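Local coordinates for protein mannan endo-1,4-beta-mannosidase (Mytilus edulis, PDB 2C0H) that hydrolyses internal beta-1,4 linkages in the backbone of mannans, galactomannans and glucomannans, releasing short manno-oligosaccharides, at residues 289-298 / 317-328; 14-22 / 345-353. The protein carries 3 engineered substitutions. All coordinates share one frame; numbering follows the deposited sequence.

Interaction 1 of 2, residues 289-298 / 317-328; sequences PMVIGEFNQE and YSGAWTWSRTDV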
# COMPACT_ATOMS: atom_id res chain seq x y z
N PRO A 289 12.34 -4.81 -2.87
CA PRO A 289 12.43 -3.42 -2.41
C PRO A 289 11.46 -3.16 -1.27
O PRO A 289 10.48 -3.88 -1.11
CB PRO A 289 12.02 -2.61 -3.63
CG PRO A 289 12.15 -3.53 -4.83
CD PRO A 289 11.87 -4.88 -4.26
N MET A 290 11.76 -2.13 -0.49
CA MET A 290 10.88 -1.69 0.57
C MET A 290 10.64 -0.19 0.47
O MET A 290 11.59 0.58 0.36
CB MET A 290 11.46 -2.00 1.94
CG MET A 290 10.68 -1.38 3.09
SD MET A 290 11.14 -2.05 4.66
CE MET A 290 10.21 -3.59 4.62
N VAL A 291 9.37 0.18 0.53
CA VAL A 291 8.93 1.57 0.58
C VAL A 291 8.51 1.85 2.02
O VAL A 291 7.84 1.05 2.67
CB VAL A 291 7.73 1.78 -0.37
CG1 VAL A 291 7.09 3.14 -0.13
CG2 VAL A 291 8.18 1.64 -1.84
N ILE A 292 8.91 3.00 2.54
CA ILE A 292 8.38 3.44 3.83
C ILE A 292 7.08 4.21 3.51
O ILE A 292 7.12 5.37 3.07
CB ILE A 292 9.41 4.27 4.60
CG1 ILE A 292 10.70 3.45 4.84
CG2 ILE A 292 8.83 4.72 5.94
CD1 ILE A 292 11.88 4.27 5.40
N GLY A 293 5.94 3.55 3.69
CA GLY A 293 4.67 3.95 3.10
C GLY A 293 3.82 4.90 3.90
O GLY A 293 2.86 5.42 3.37
N GLU A 294 4.18 5.10 5.17
CA GLU A 294 3.54 6.13 6.02
C GLU A 294 4.55 6.58 7.08
O GLU A 294 5.19 5.73 7.71
CB GLU A 294 2.33 5.58 6.78
CG GLU A 294 1.13 5.19 5.93
CD GLU A 294 -0.09 4.79 6.76
OE1 GLU A 294 -0.08 4.98 8.00
OE2 GLU A 294 -1.08 4.28 6.16
N PHE A 295 4.68 7.89 7.25
CA PHE A 295 5.48 8.48 8.33
C PHE A 295 5.17 9.97 8.30
O PHE A 295 4.64 10.47 7.31
CB PHE A 295 6.98 8.27 8.11
CG PHE A 295 7.53 8.96 6.89
CD1 PHE A 295 8.16 10.21 6.97
CD2 PHE A 295 7.42 8.36 5.64
CE1 PHE A 295 8.65 10.82 5.85
CE2 PHE A 295 7.91 8.98 4.51
CZ PHE A 295 8.53 10.21 4.60
N ASN A 296 5.55 10.68 9.36
CA ASN A 296 5.56 12.14 9.31
C ASN A 296 6.45 12.72 10.42
O ASN A 296 6.84 12.04 11.36
CB ASN A 296 4.15 12.76 9.35
CG ASN A 296 3.31 12.29 10.52
OD1 ASN A 296 3.73 12.32 11.68
ND2 ASN A 296 2.09 11.85 10.23
N GLN A 297 6.79 13.98 10.25
CA GLN A 297 7.67 14.70 11.17
C GLN A 297 7.03 14.82 12.56
O GLN A 297 7.73 14.79 13.58
CB GLN A 297 7.94 16.06 10.58
CG GLN A 297 8.88 16.94 11.33
CD GLN A 297 8.98 18.29 10.67
OE1 GLN A 297 9.22 18.41 9.46
NE2 GLN A 297 8.76 19.32 11.46
N GLU A 298 5.72 14.93 12.60
CA GLU A 298 5.01 15.04 13.88
C GLU A 298 5.22 13.81 14.77
O GLU A 298 5.17 13.91 16.00
CB GLU A 298 3.53 15.33 13.62
CG GLU A 298 3.23 16.74 13.06
CD GLU A 298 3.54 16.97 11.57
OE1 GLU A 298 3.96 16.03 10.85
OE2 GLU A 298 3.35 18.11 11.07
N TYR A 317 16.33 2.13 0.92
CA TYR A 317 14.89 2.01 0.67
C TYR A 317 14.51 2.52 -0.74
O TYR A 317 15.30 3.18 -1.42
CB TYR A 317 14.09 2.70 1.79
CG TYR A 317 14.46 2.17 3.17
CD1 TYR A 317 13.87 1.01 3.68
CD2 TYR A 317 15.45 2.79 3.95
CE1 TYR A 317 14.22 0.52 4.92
CE2 TYR A 317 15.79 2.31 5.20
CZ TYR A 317 15.18 1.16 5.70
OH TYR A 317 15.54 0.65 6.94
N SER A 318 13.31 2.16 -1.22
CA SER A 318 12.93 2.47 -2.61
C SER A 318 11.80 3.49 -2.75
O SER A 318 11.39 3.87 -3.86
CB SER A 318 12.57 1.19 -3.37
OG SER A 318 13.73 0.40 -3.62
N GLY A 319 11.31 3.98 -1.62
CA GLY A 319 10.29 5.00 -1.65
C GLY A 319 9.98 5.51 -0.26
O GLY A 319 10.36 4.90 0.74
N ALA A 320 9.30 6.65 -0.25
CA ALA A 320 8.86 7.28 0.99
C ALA A 320 7.59 8.10 0.71
O ALA A 320 7.59 8.98 -0.14
CB ALA A 320 9.97 8.15 1.53
N TRP A 321 6.50 7.73 1.38
CA TRP A 321 5.22 8.41 1.27
C TRP A 321 4.78 8.94 2.64
O TRP A 321 4.63 8.18 3.57
CB TRP A 321 4.13 7.48 0.76
CG TRP A 321 4.39 6.93 -0.61
CD1 TRP A 321 4.98 7.57 -1.66
CD2 TRP A 321 3.99 5.64 -1.09
NE1 TRP A 321 4.98 6.74 -2.77
CE2 TRP A 321 4.39 5.55 -2.44
CE3 TRP A 321 3.33 4.56 -0.51
CZ2 TRP A 321 4.15 4.42 -3.22
CZ3 TRP A 321 3.11 3.42 -1.29
CH2 TRP A 321 3.53 3.36 -2.62
N THR A 322 4.63 10.25 2.77
CA THR A 322 4.19 10.81 4.03
C THR A 322 2.71 10.59 4.27
O THR A 322 1.93 10.40 3.35
CB THR A 322 4.43 12.32 4.06
OG1 THR A 322 3.84 12.92 2.92
CG2 THR A 322 5.92 12.63 4.13
N TRP A 323 2.32 10.66 5.54
CA TRP A 323 0.93 10.59 5.93
C TRP A 323 0.53 11.95 6.51
O TRP A 323 1.14 12.34 7.52
CB TRP A 323 0.76 9.54 7.02
CG TRP A 323 -0.65 9.46 7.49
CD1 TRP A 323 -1.22 10.14 8.53
CD2 TRP A 323 -1.69 8.72 6.86
NE1 TRP A 323 -2.56 9.83 8.61
CE2 TRP A 323 -2.87 8.97 7.59
CE3 TRP A 323 -1.75 7.87 5.76
CZ2 TRP A 323 -4.09 8.38 7.25
CZ3 TRP A 323 -2.96 7.28 5.43
CH2 TRP A 323 -4.11 7.55 6.16
N SER A 324 -0.43 12.68 5.94
CA SER A 324 -1.06 12.56 4.61
C SER A 324 -1.59 13.94 4.16
O SER A 324 -1.51 14.91 4.93
CB SER A 324 -2.27 11.62 4.66
OG SER A 324 -3.30 12.21 5.44
N ARG A 325 -2.16 14.04 2.98
CA ARG A 325 -2.74 15.33 2.52
C ARG A 325 -3.80 15.84 3.51
O ARG A 325 -3.90 17.04 3.70
CB ARG A 325 -3.33 15.27 1.09
CG ARG A 325 -4.09 16.53 0.62
CD ARG A 325 -3.11 17.58 0.36
NE ARG A 325 -3.65 18.90 0.01
CZ ARG A 325 -3.95 19.85 0.89
NH1 ARG A 325 -3.86 19.62 2.19
NH2 ARG A 325 -4.36 21.04 0.46
N THR A 326 -4.59 14.94 4.07
CA THR A 326 -5.66 15.33 5.01
C THR A 326 -5.20 15.63 6.43
O THR A 326 -5.90 16.36 7.16
CB THR A 326 -6.77 14.24 5.14
OG1 THR A 326 -6.26 13.05 5.76
CG2 THR A 326 -7.36 13.94 3.79
N ASP A 327 -4.06 15.07 6.85
CA ASP A 327 -3.63 15.06 8.26
C ASP A 327 -2.36 15.92 8.46
O ASP A 327 -1.61 16.15 7.53
CB ASP A 327 -3.36 13.62 8.74
CG ASP A 327 -4.65 12.80 8.97
OD1 ASP A 327 -5.75 13.18 8.49
OD2 ASP A 327 -4.57 11.74 9.65
N VAL A 328 -2.13 16.35 9.69
CA VAL A 328 -0.94 17.14 10.08
C VAL A 328 -0.61 18.31 9.11
O VAL A 328 -1.52 18.91 8.54
CB VAL A 328 0.29 16.21 10.42
CG1 VAL A 328 -0.05 15.26 11.54
CG2 VAL A 328 0.79 15.41 9.21
O HOH W 1 14.53 -1.04 -1.32

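Interaction 2 of 2, residues 14-22 / 345-353; sequences YNGHHIFLS and DHGQVQFGL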
# COMPACT_ATOMS: atom_id res chain seq x y z
N TYR A 14 12.21 2.41 -13.73
CA TYR A 14 11.23 2.93 -14.71
C TYR A 14 11.89 3.07 -16.09
O TYR A 14 12.92 3.71 -16.23
CB TYR A 14 10.58 4.26 -14.27
CG TYR A 14 9.31 4.60 -15.05
CD1 TYR A 14 8.06 4.26 -14.54
CD2 TYR A 14 9.37 5.22 -16.29
CE1 TYR A 14 6.89 4.53 -15.25
CE2 TYR A 14 8.19 5.50 -17.01
CZ TYR A 14 6.96 5.15 -16.47
OH TYR A 14 5.79 5.40 -17.16
N ASN A 15 11.31 2.43 -17.12
CA ASN A 15 11.94 2.34 -18.44
C ASN A 15 13.42 1.89 -18.33
O ASN A 15 14.28 2.36 -19.09
CB ASN A 15 11.81 3.67 -19.21
CG ASN A 15 12.09 3.51 -20.71
OD1 ASN A 15 11.74 2.49 -21.32
ND2 ASN A 15 12.72 4.52 -21.32
N GLY A 16 13.68 1.00 -17.38
CA GLY A 16 15.00 0.41 -17.18
C GLY A 16 16.02 1.24 -16.42
O GLY A 16 17.18 0.87 -16.33
N HIS A 17 15.58 2.36 -15.85
CA HIS A 17 16.47 3.21 -15.06
C HIS A 17 16.06 3.18 -13.59
O HIS A 17 14.88 3.18 -13.32
CB HIS A 17 16.41 4.63 -15.58
CG HIS A 17 16.80 4.74 -17.02
ND1 HIS A 17 18.10 4.57 -17.45
CD2 HIS A 17 16.06 4.98 -18.13
CE1 HIS A 17 18.15 4.71 -18.76
NE2 HIS A 17 16.93 4.96 -19.20
N HIS A 18 17.04 3.18 -12.68
CA HIS A 18 16.80 3.18 -11.22
C HIS A 18 16.02 4.43 -10.81
O HIS A 18 16.40 5.55 -11.17
CB HIS A 18 18.14 3.08 -10.47
CG HIS A 18 18.04 2.93 -8.99
ND1 HIS A 18 19.09 3.24 -8.14
CD2 HIS A 18 17.05 2.47 -8.20
CE1 HIS A 18 18.73 3.00 -6.90
NE2 HIS A 18 17.50 2.53 -6.90
N ILE A 19 14.90 4.23 -10.10
CA ILE A 19 14.06 5.34 -9.59
C ILE A 19 13.78 5.18 -8.09
O ILE A 19 14.00 4.13 -7.50
CB ILE A 19 12.74 5.51 -10.39
CG1 ILE A 19 11.82 4.28 -10.22
CG2 ILE A 19 13.05 5.83 -11.87
CD1 ILE A 19 10.89 4.39 -9.01
N PHE A 20 13.28 6.25 -7.49
CA PHE A 20 12.84 6.26 -6.11
C PHE A 20 11.46 6.90 -6.09
O PHE A 20 11.28 7.96 -6.72
CB PHE A 20 13.80 7.13 -5.29
CG PHE A 20 13.46 7.21 -3.82
CD1 PHE A 20 13.92 6.26 -2.90
CD2 PHE A 20 12.71 8.28 -3.35
CE1 PHE A 20 13.63 6.36 -1.53
CE2 PHE A 20 12.40 8.38 -1.98
CZ PHE A 20 12.86 7.43 -1.08
N LEU A 21 10.50 6.27 -5.40
CA LEU A 21 9.14 6.80 -5.27
C LEU A 21 9.05 7.79 -4.11
O LEU A 21 9.24 7.43 -2.99
CB LEU A 21 8.14 5.67 -5.06
CG LEU A 21 8.03 4.68 -6.23
CD1 LEU A 21 7.13 3.51 -5.86
CD2 LEU A 21 7.53 5.37 -7.48
N SER A 22 8.73 9.04 -4.42
CA SER A 22 8.65 10.09 -3.41
C SER A 22 7.29 10.74 -3.49
O SER A 22 6.88 11.21 -4.55
CB SER A 22 9.70 11.14 -3.74
OG SER A 22 9.62 12.23 -2.83
N ASP A 345 21.62 10.46 -7.09
CA ASP A 345 22.63 9.57 -6.46
C ASP A 345 22.13 8.18 -6.02
O ASP A 345 22.93 7.27 -5.87
CB ASP A 345 23.37 10.24 -5.29
CG ASP A 345 22.45 10.97 -4.33
OD1 ASP A 345 21.74 11.88 -4.80
OD2 ASP A 345 22.45 10.64 -3.12
N HIS A 346 20.83 8.03 -5.78
CA HIS A 346 20.24 6.73 -5.43
C HIS A 346 18.95 6.51 -6.23
O HIS A 346 17.95 6.02 -5.71
CB HIS A 346 19.96 6.65 -3.93
CG HIS A 346 21.19 6.57 -3.09
ND1 HIS A 346 21.83 7.69 -2.60
CD2 HIS A 346 21.86 5.50 -2.60
CE1 HIS A 346 22.86 7.31 -1.87
NE2 HIS A 346 22.90 6.00 -1.85
N GLY A 347 19.00 6.87 -7.50
CA GLY A 347 17.86 6.73 -8.40
C GLY A 347 17.20 8.04 -8.73
O GLY A 347 17.23 8.98 -7.93
N GLN A 348 16.61 8.11 -9.91
CA GLN A 348 15.93 9.32 -10.38
C GLN A 348 14.64 9.52 -9.63
O GLN A 348 13.88 8.60 -9.44
CB GLN A 348 15.61 9.22 -11.88
CG GLN A 348 16.82 9.23 -12.80
CD GLN A 348 16.42 9.13 -14.27
OE1 GLN A 348 17.10 8.45 -15.07
NE2 GLN A 348 15.33 9.80 -14.64
N VAL A 349 14.37 10.75 -9.22
CA VAL A 349 13.11 11.10 -8.60
C VAL A 349 12.19 11.80 -9.61
O VAL A 349 10.98 11.58 -9.63
CB VAL A 349 13.37 12.01 -7.39
CG1 VAL A 349 12.06 12.41 -6.73
CG2 VAL A 349 14.28 11.31 -6.39
N GLN A 350 12.77 12.67 -10.44
CA GLN A 350 12.02 13.31 -11.51
C GLN A 350 12.27 12.56 -12.80
O GLN A 350 13.36 12.60 -13.37
CB GLN A 350 12.44 14.78 -11.64
CG GLN A 350 11.49 15.76 -10.97
CD GLN A 350 10.99 15.27 -9.63
OE1 GLN A 350 11.73 15.25 -8.65
NE2 GLN A 350 9.72 14.88 -9.57
N PHE A 351 11.26 11.81 -13.23
CA PHE A 351 11.32 11.10 -14.49
C PHE A 351 9.99 11.25 -15.22
O PHE A 351 8.94 11.41 -14.60
CB PHE A 351 11.69 9.63 -14.25
CG PHE A 351 10.79 8.92 -13.27
CD1 PHE A 351 9.70 8.19 -13.70
CD2 PHE A 351 11.06 8.96 -11.90
CE1 PHE A 351 8.87 7.53 -12.80
CE2 PHE A 351 10.24 8.31 -11.00
CZ PHE A 351 9.14 7.59 -11.44
N GLY A 352 10.05 11.22 -16.55
CA GLY A 352 8.86 11.35 -17.38
C GLY A 352 8.17 10.00 -17.53
O GLY A 352 8.83 8.97 -17.55
N LEU A 353 6.84 10.02 -17.62
CA LEU A 353 6.09 8.78 -17.76
C LEU A 353 6.05 8.33 -19.21
O LEU A 353 5.99 7.13 -19.50
CB LEU A 353 4.66 8.96 -17.24
CG LEU A 353 4.57 9.39 -15.78
CD1 LEU A 353 3.12 9.40 -15.35
CD2 LEU A 353 5.39 8.49 -14.87
OXT LEU A 353 6.09 9.16 -20.13
O HOH W 2 18.54 6.38 -12.76
O HOH W 3 16.83 3.32 -3.94

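Interaction 1 of 2, residues 289-298 / 317-328
Tyr317 leads the second segment in with its ring flanked by two side chains of the first: Ile292 CD1 sits over the centre of one face, a CH-pi contact 4.0 Å from the ring centroid, while the sulfur of Met290 lies at the ring edge as a Met-aromatic contact. A flat ring suits this place, offering a face to Ile292 and an edge to Met290, and its hydroxyl is bonded to the carbonyl of His279. Ser318 N then reaches Met290 O at 2.8 Å, and one water accepts from both Ser318 OG and Met290 N. Glycine suits position 319, since a beta carbon would probably run into Val291 CG2; its carbonyl takes the N-H of Ile292. Ala320, with no more than a methyl, leaves room for Phe295 CE2, 3.7 Å from its CB. Trp321 N answers with a bond to Ile292 O, while Val291 CG1 makes a CH-pi contact over the six-membered ring of the indole, whose NE1 bonds Ser61. Thr322 lays CG2 3.6 Å from Phe295 CZ and turns its hydroxyl to Gln333. Phe295 can double back like this because its CG stands between N and the carbonyl carbon (chi1 64°). Trp323 N binds Phe295 O, and Asn296 ND2 returns a straight bond (164°) to Trp323 O at 2.9 Å. Glu294, the probable nucleophile, lies alongside the indole of Trp323, a probable substrate-binding residue, OE2 3.6 Å from CZ3 and the planes 30° apart; Tyr265 and Arg63 hold the carboxylate. Beyond the cis peptide before Ser324, Val328 returns against Glu298. The whole is a beta-alpha-beta unit of the TIM barrel: parallel strands 290-294 and 319-322 lie between strands 260-263 and 17-25, with helix 305-314 packed on Ile292, Phe295, Ala320 and Thr322.

Interaction 2 of 2, residues 14-22 / 345-353
Tyr14 and Ile19 both bear on Phe351, in the closely packed part of the contact. The methyl Ile19 CG2 stands over one face of the Phe351 ring, 4.0 Å from its centroid, while CE1 of the same phenylalanine comes over the face of Tyr14, 3.7 Å from its CG, with the two ring planes inclined at 37°. Phe351 reaches both because its CG is placed between its own N and carbonyl carbon (chi1 54°). Farther along, the Tyr14 hydroxyl donates to Leu353 O at 2.9 Å, meeting a lone pair of the chain-terminal carboxylate in the carbonyl plane, and Leu353 CD2 lies against the phenol. An alanine in place of Tyr14 would probably leave that carboxylate oxygen without this donor and take away the ring on which Phe351 CE1 rests, so that the C-terminal tail would be held less firmly.

In the middle the backbones meet in a single bridge: Gln348 N bonds His18 O at 2.9 Å, and Phe20 N bonds Gln348 O at 3.1 Å. Gly347 fits because its bare CA lies over a face of the His18 imidazole, and a side chain would press on Ile19 and His18; its positive phi (107°) suits glycine too. Val349 meets Phe20 and Ser22 through its methyl groups.

The outer side is looser and wetter. The extended Gln348 side chain runs past His18 O and brings OE1 to 3.9 Å from His17 CB; one water donates to His18 O and weakly to Gln348 OE1, and another lies 3.1 Å from His18 NE2. Apolar contacts of Phe351 with Ile19 and Tyr14, two backbone bonds and a terminal carboxylate whose other oxygen, OXT, forms a salt bridge with Lys153 are consistent with a tail held against the strand by structural packing, away from the catalytic centre.

From the N terminus, the hairpin of strands 11-14 and 17-25 comes first, and its second strand enters the barrel. Interaction 2 closes the longer loop, bringing the C-terminal tail, 345-353, back to 14-22 after more than 320 residues. Interaction 1 is nested inside that loop and spans only the short connection through helix 305-314. The two are not separate: strand 319-322 pairs in parallel with strand 17-25, with probable hydrogen bonds between Leu21 and both Ser318 and Ala320, and the Phe20 ring packs on Ser318 and Gly319. The last barrel strand is thereby joined to the first, with interaction 1 reaching the active site and interaction 2 the barrel's periphery.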